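Phosphatidylinositol-specific phospholipase C1 (Streptomyces antibioticus, PDB 3H4X) belongs to the calcium-dependent phosphoinositide phospholipase C family and folds as a single-chain barrel of mainly parallel strands wrapped by helices. Local coordinates at residues Glu144-Ile149 against Ala214-Asp219; Trp208-Tyr213 against Glu245-Pro250. All blocks are in the same frame, centred on the assembly; numbering follows the deposited sequence.

Contact 1: residues Glu144-Ile149 against Ala214-Asp219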
loop_
_atom_site.group_PDB
_atom_site.type_symbol
_atom_site.label_atom_id
_atom_site.label_comp_id
_atom_site.label_asym_id
_atom_site.label_seq_id
_atom_site.Cartn_x
_atom_site.Cartn_y
_atom_site.Cartn_z
ATOM N N GLU A 144 -7.120 0.795 16.552
ATOM C CA GLU A 144 -6.704 2.184 16.706
ATOM C C GLU A 144 -6.178 2.758 15.389
ATOM O O GLU A 144 -6.365 3.936 15.098
ATOM C CB GLU A 144 -5.671 2.317 17.828
ATOM C CG GLU A 144 -6.221 2.014 19.225
ATOM C CD GLU A 144 -6.205 0.535 19.578
ATOM O OE1 GLU A 144 -5.606 -0.267 18.835
ATOM O OE2 GLU A 144 -6.791 0.170 20.620
ATOM N N PHE A 145 -5.531 1.910 14.599
ATOM C CA PHE A 145 -5.085 2.261 13.259
ATOM C C PHE A 145 -6.289 2.669 12.401
ATOM O O PHE A 145 -6.301 3.748 11.805
ATOM C CB PHE A 145 -4.353 1.050 12.679
ATOM C CG PHE A 145 -3.861 1.222 11.275
ATOM C CD1 PHE A 145 -2.626 1.803 11.016
ATOM C CD2 PHE A 145 -4.612 0.758 10.211
ATOM C CE1 PHE A 145 -2.164 1.931 9.718
ATOM C CE2 PHE A 145 -4.154 0.882 8.915
ATOM C CZ PHE A 145 -2.934 1.473 8.668
ATOM N N ASP A 146 -7.313 1.818 12.365
ATOM C CA ASP A 146 -8.534 2.129 11.623
ATOM C C ASP A 146 -9.160 3.437 12.114
ATOM O O ASP A 146 -9.595 4.273 11.319
ATOM C CB ASP A 146 -9.576 1.020 11.787
ATOM C CG ASP A 146 -9.272 -0.224 10.979
ATOM O OD1 ASP A 146 -8.440 -0.186 10.046
ATOM O OD2 ASP A 146 -9.913 -1.251 11.281
ATOM N N ALA A 147 -9.238 3.596 13.433
ATOM C CA ALA A 147 -9.898 4.760 14.015
ATOM C C ALA A 147 -9.222 6.062 13.602
ATOM O O ALA A 147 -9.892 7.058 13.326
ATOM C CB ALA A 147 -9.957 4.642 15.532
ATOM N N LEU A 148 -7.895 6.053 13.562
ATOM C CA LEU A 148 -7.134 7.230 13.168
ATOM C C LEU A 148 -7.384 7.572 11.705
ATOM O O LEU A 148 -7.592 8.733 11.356
ATOM C CB LEU A 148 -5.642 7.006 13.412
ATOM C CG LEU A 148 -4.720 8.125 12.925
ATOM C CD1 LEU A 148 -5.047 9.464 13.579
ATOM C CD2 LEU A 148 -3.275 7.743 13.178
ATOM N N ILE A 149 -7.355 6.563 10.843
ATOM C CA ILE A 149 -7.602 6.798 9.429
ATOM C C ILE A 149 -9.028 7.300 9.194
ATOM O O ILE A 149 -9.237 8.226 8.408
ATOM C CB ILE A 149 -7.278 5.547 8.584
ATOM C CG1 ILE A 149 -5.761 5.324 8.563
ATOM C CG2 ILE A 149 -7.821 5.693 7.169
ATOM C CD1 ILE A 149 -5.329 4.032 7.925
ATOM N N ALA A 214 -5.495 -9.342 9.327
ATOM C CA ALA A 214 -6.475 -10.218 8.695
ATOM C C ALA A 214 -7.435 -10.797 9.735
ATOM O O ALA A 214 -8.635 -10.905 9.488
ATOM C CB ALA A 214 -5.794 -11.329 7.918
ATOM N N GLY A 215 -6.905 -11.164 10.896
ATOM C CA GLY A 215 -7.746 -11.658 11.983
ATOM C C GLY A 215 -8.732 -10.605 12.455
ATOM O O GLY A 215 -9.883 -10.902 12.782
ATOM N N HIS A 216 -8.272 -9.361 12.476
ATOM C CA HIS A 216 -9.103 -8.213 12.796
ATOM C C HIS A 216 -10.265 -8.071 11.804
ATOM O O HIS A 216 -11.408 -7.867 12.212
ATOM C CB HIS A 216 -8.196 -6.981 12.834
ATOM C CG HIS A 216 -8.912 -5.670 12.846
ATOM N ND1 HIS A 216 -9.657 -5.227 13.917
ATOM C CD2 HIS A 216 -8.928 -4.668 11.935
ATOM C CE1 HIS A 216 -10.129 -4.021 13.652
ATOM N NE2 HIS A 216 -9.699 -3.660 12.455
ATOM N N LEU A 217 -9.988 -8.204 10.509
ATOM C CA LEU A 217 -11.060 -8.146 9.515
ATOM C C LEU A 217 -12.055 -9.286 9.710
ATOM O O LEU A 217 -13.267 -9.088 9.642
ATOM C CB LEU A 217 -10.496 -8.174 8.095
ATOM C CG LEU A 217 -9.634 -6.980 7.681
ATOM C CD1 LEU A 217 -9.283 -7.095 6.212
ATOM C CD2 LEU A 217 -10.332 -5.653 7.965
ATOM N N LYS A 218 -11.537 -10.485 9.937
ATOM C CA LYS A 218 -12.385 -11.642 10.183
ATOM C C LYS A 218 -13.316 -11.382 11.365
ATOM O O LYS A 218 -14.518 -11.662 11.306
ATOM C CB LYS A 218 -11.518 -12.877 10.440
ATOM C CG LYS A 218 -12.303 -14.134 10.779
ATOM C CD LYS A 218 -11.383 -15.339 10.938
ATOM C CE LYS A 218 -10.435 -15.186 12.118
ATOM N NZ LYS A 218 -11.124 -15.360 13.429
ATOM N N ASP A 219 -12.759 -10.833 12.438
ATOM C CA ASP A 219 -13.538 -10.559 13.638
ATOM C C ASP A 219 -14.569 -9.454 13.410
ATOM O O ASP A 219 -15.713 -9.570 13.847
ATOM C CB ASP A 219 -12.615 -10.230 14.811
ATOM C CG ASP A 219 -11.774 -11.425 15.243
ATOM O OD1 ASP A 219 -12.140 -12.570 14.907
ATOM O OD2 ASP A 219 -10.743 -11.217 15.913
#
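Two helices on the outside of the strand barrel, 142-153 and 209-222, are bridged here by a histidine-carboxylate hydrogen bond, His-216 to Asp-146. The segments 144-149 and 214-219 stand well apart: even their closest CA atoms, those of Asp-146 and His-216, are 10.4 Å from each other, and the two side chains reach across from opposite directions to close the gap. His-216 NE2 donates to Asp-146 OD2 over 2.7 Å, nearly straight at 168°. Seen from the ring, the acceptor sits at the imidazole edge, in its plane. Seen from the acid, NE2 comes in on the syn side but tilted 35° out of the carboxylate plane. The imidazole gets there by swinging CG anti to its own backbone N (chi1 167°), which sends the ring outward from helix 209-222. The other carboxylate oxygen, OD1, is held by Tyr-213 OH and Thr-230 OG1, so hydrogen bonds occupy both oxygens of this buried carboxylate and its rotation is largely fixed. The Tyr-213 ring also meets the imidazole at a steep angle. On helix 142-153, Phe-145 packs on Leu-193 and Ile-149 on Phe-191, seating the helix on strand 189-195, while Leu-148 and Ile-149 reach Leu-108 of helix 104-117.

Contact 2: residues Trp208-Tyr213 against Glu245-Pro250; sequences WTDVEY and ERYADP
Asp-210 OD2 takes the hydroxyl hydrogen of Tyr-247 in a short bond, OH to OD2 2.7 Å. The oxygen lies at the edge of the phenol ring, close to its plane, whereas the hydroxyl stands above the carboxylate plane, 43° out of it; the two flat groups are turned 79° against each other. Next to this polar contact Val-211 slides past the tyrosine in the opposite direction, its CG2 methyl 3.7 Å from Tyr-247 CD1. A water adds a second bond to the same acid oxygen, donating to Asp-210 OD2 at 2.8 Å and accepting from Arg-246 NH1 at 3.0 Å, at the edge of the guanidinium.

Further out, Asp-210 has its CG wedged between backbone N and carbonyl carbon (chi1 54°), which folds the carboxylate back so that OD1 accepts from the backbone N of Val-211 at 2.8 Å, a bent bond. Both oxygens are thus engaged near the start of helix 209-222. Over one face of the Tyr-247 ring lies Arg-246 CG, 3.6 Å above its centre; Phe-256 stacks on the ring as well. Arg-246 is held in turn by the carbonyl oxygens of His-236 and Gly-237, at the end of strand 232-236 and just after it.

Chemically, the loop is tied to the helix by a buried phenol-carboxylate bond, with arginine and aspartate coupled through water instead of by direct contact. The nearby positive charge and the helix start would probably both help stabilise Asp-210 as an anion.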
loop_
_atom_site.group_PDB
_atom_site.type_symbol
_atom_site.label_atom_id
_atom_site.label_comp_id
_atom_site.label_asym_id
_atom_site.label_seq_id
_atom_site.Cartn_x
_atom_site.Cartn_y
_atom_site.Cartn_z
ATOM N N TRP A 208 2.475 -11.563 13.521
ATOM C CA TRP A 208 2.895 -10.564 12.550
ATOM C C TRP A 208 1.711 -9.733 12.072
ATOM O O TRP A 208 0.547 -10.132 12.206
ATOM C CB TRP A 208 3.569 -11.222 11.351
ATOM C CG TRP A 208 4.954 -11.734 11.614
ATOM C CD1 TRP A 208 5.596 -11.824 12.822
ATOM C CD2 TRP A 208 5.859 -12.255 10.639
ATOM N NE1 TRP A 208 6.853 -12.357 12.647
ATOM C CE2 TRP A 208 7.037 -12.631 11.316
ATOM C CE3 TRP A 208 5.787 -12.440 9.256
ATOM C CZ2 TRP A 208 8.134 -13.182 10.654
ATOM C CZ3 TRP A 208 6.877 -12.984 8.602
ATOM C CH2 TRP A 208 8.034 -13.348 9.302
ATOM N N THR A 209 2.040 -8.583 11.496
ATOM C CA THR A 209 1.077 -7.637 10.958
ATOM C C THR A 209 -0.004 -8.290 10.112
ATOM O O THR A 209 -1.177 -7.927 10.208
ATOM C CB THR A 209 1.818 -6.605 10.096
ATOM O OG1 THR A 209 2.730 -5.878 10.926
ATOM C CG2 THR A 209 0.848 -5.641 9.424
ATOM N N ASP A 210 0.393 -9.240 9.268
ATOM C CA ASP A 210 -0.545 -9.840 8.326
ATOM C C ASP A 210 -1.635 -10.658 9.015
ATOM O O ASP A 210 -2.824 -10.418 8.807
ATOM C CB ASP A 210 0.167 -10.611 7.197
ATOM C CG ASP A 210 1.153 -11.674 7.688
ATOM O OD1 ASP A 210 1.406 -11.825 8.906
ATOM O OD2 ASP A 210 1.694 -12.366 6.801
ATOM N N VAL A 211 -1.226 -11.601 9.852
ATOM C CA VAL A 211 -2.171 -12.412 10.602
ATOM C C VAL A 211 -2.990 -11.556 11.563
ATOM O O VAL A 211 -4.184 -11.772 11.731
ATOM C CB VAL A 211 -1.445 -13.542 11.372
ATOM C CG1 VAL A 211 -2.365 -14.187 12.409
ATOM C CG2 VAL A 211 -0.897 -14.575 10.397
ATOM N N GLU A 212 -2.351 -10.575 12.189
ATOM C CA GLU A 212 -3.052 -9.736 13.147
ATOM C C GLU A 212 -4.144 -8.914 12.467
ATOM O O GLU A 212 -5.275 -8.854 12.949
ATOM C CB GLU A 212 -2.080 -8.826 13.895
ATOM C CG GLU A 212 -2.733 -8.075 15.029
ATOM C CD GLU A 212 -1.739 -7.407 15.957
ATOM O OE1 GLU A 212 -0.520 -7.605 15.779
ATOM O OE2 GLU A 212 -2.187 -6.685 16.870
ATOM N N TYR A 213 -3.816 -8.272 11.350
ATOM C CA TYR A 213 -4.818 -7.437 10.701
ATOM C C TYR A 213 -5.894 -8.253 9.975
ATOM O O TYR A 213 -7.075 -7.919 10.025
ATOM C CB TYR A 213 -4.186 -6.381 9.788
ATOM C CG TYR A 213 -5.162 -5.274 9.453
ATOM C CD1 TYR A 213 -5.293 -4.157 10.273
ATOM C CD2 TYR A 213 -5.986 -5.367 8.342
ATOM C CE1 TYR A 213 -6.205 -3.151 9.978
ATOM C CE2 TYR A 213 -6.892 -4.373 8.039
ATOM C CZ TYR A 213 -7.002 -3.272 8.857
ATOM O OH TYR A 213 -7.919 -2.299 8.533
ATOM N N GLU A 245 -1.788 -20.229 1.486
ATOM C CA GLU A 245 -1.659 -21.550 2.089
ATOM C C GLU A 245 -0.598 -21.553 3.193
ATOM O O GLU A 245 -0.518 -22.506 3.964
ATOM C CB GLU A 245 -1.355 -22.607 1.026
ATOM C CG GLU A 245 -2.437 -22.762 -0.040
ATOM C CD GLU A 245 -3.703 -23.444 0.460
ATOM O OE1 GLU A 245 -3.751 -23.874 1.633
ATOM O OE2 GLU A 245 -4.665 -23.553 -0.334
ATOM N N ARG A 246 0.200 -20.486 3.284
ATOM C CA ARG A 246 1.178 -20.350 4.362
ATOM C C ARG A 246 0.510 -20.139 5.715
ATOM O O ARG A 246 1.133 -20.366 6.744
ATOM C CB ARG A 246 2.128 -19.178 4.094
ATOM C CG ARG A 246 1.511 -17.808 4.355
ATOM C CD ARG A 246 2.506 -16.679 4.134
ATOM N NE ARG A 246 3.018 -16.668 2.768
ATOM C CZ ARG A 246 3.815 -15.723 2.281
ATOM N NH1 ARG A 246 4.196 -14.717 3.055
ATOM N NH2 ARG A 246 4.232 -15.794 1.025
ATOM N N TYR A 247 -0.739 -19.682 5.716
ATOM C CA TYR A 247 -1.468 -19.458 6.961
ATOM C C TYR A 247 -2.205 -20.730 7.347
ATOM O O TYR A 247 -3.029 -21.228 6.583
ATOM C CB TYR A 247 -2.443 -18.285 6.817
ATOM C CG TYR A 247 -1.770 -17.024 6.328
ATOM C CD1 TYR A 247 -0.832 -16.367 7.114
ATOM C CD2 TYR A 247 -2.048 -16.506 5.071
ATOM C CE1 TYR A 247 -0.196 -15.221 6.664
ATOM C CE2 TYR A 247 -1.420 -15.360 4.615
ATOM C CZ TYR A 247 -0.495 -14.724 5.411
ATOM O OH TYR A 247 0.125 -13.584 4.950
ATOM N N ALA A 248 -1.905 -21.252 8.532
ATOM C CA ALA A 248 -2.476 -22.523 8.964
ATOM C C ALA A 248 -3.974 -22.432 9.247
ATOM O O ALA A 248 -4.677 -23.440 9.198
ATOM C CB ALA A 248 -1.732 -23.063 10.180
ATOM N N ASP A 249 -4.459 -21.233 9.553
ATOM C CA ASP A 249 -5.886 -21.037 9.791
ATOM C C ASP A 249 -6.584 -20.640 8.496
ATOM O O ASP A 249 -6.443 -19.510 8.032
ATOM C CB ASP A 249 -6.119 -19.973 10.865
ATOM C CG ASP A 249 -7.591 -19.775 11.180
ATOM O OD1 ASP A 249 -8.438 -20.466 10.574
ATOM O OD2 ASP A 249 -7.903 -18.918 12.034
ATOM N N PRO A 250 -7.348 -21.567 7.903
ATOM C CA PRO A 250 -7.992 -21.276 6.624
ATOM C C PRO A 250 -8.945 -20.086 6.705
ATOM O O PRO A 250 -9.208 -19.440 5.692
ATOM C CB PRO A 250 -8.777 -22.556 6.315
ATOM C CG PRO A 250 -8.209 -23.598 7.203
ATOM C CD PRO A 250 -7.678 -22.910 8.409
HETATM O O HOH W 1 3.839 -13.916 5.953
#

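In the fold
Helix 209-222 supplies one side of both contacts: its first turns meet the loop 245-250 in contact 2, and the following turns face helix 142-153 in contact 1. The contact centres lie 14 Å apart, and Tyr-213 of contact 2 touches contact 1 through a probable hydrogen bond to Asp-146. Phe-145 CD2 also packs against Tyr-213 CE1, at 4.2 Å. Along the chain the segments of the two contacts alternate. Glu-212 of contact 2 and His-216 of contact 1 line one acetyl-group pocket with Pro-142, and the His-216 side chain comes within about 4 Å of an acetyl group and about 3 Å of an ethanol; both molecules probably come from the crystallisation liquor, though they may mark a pocket.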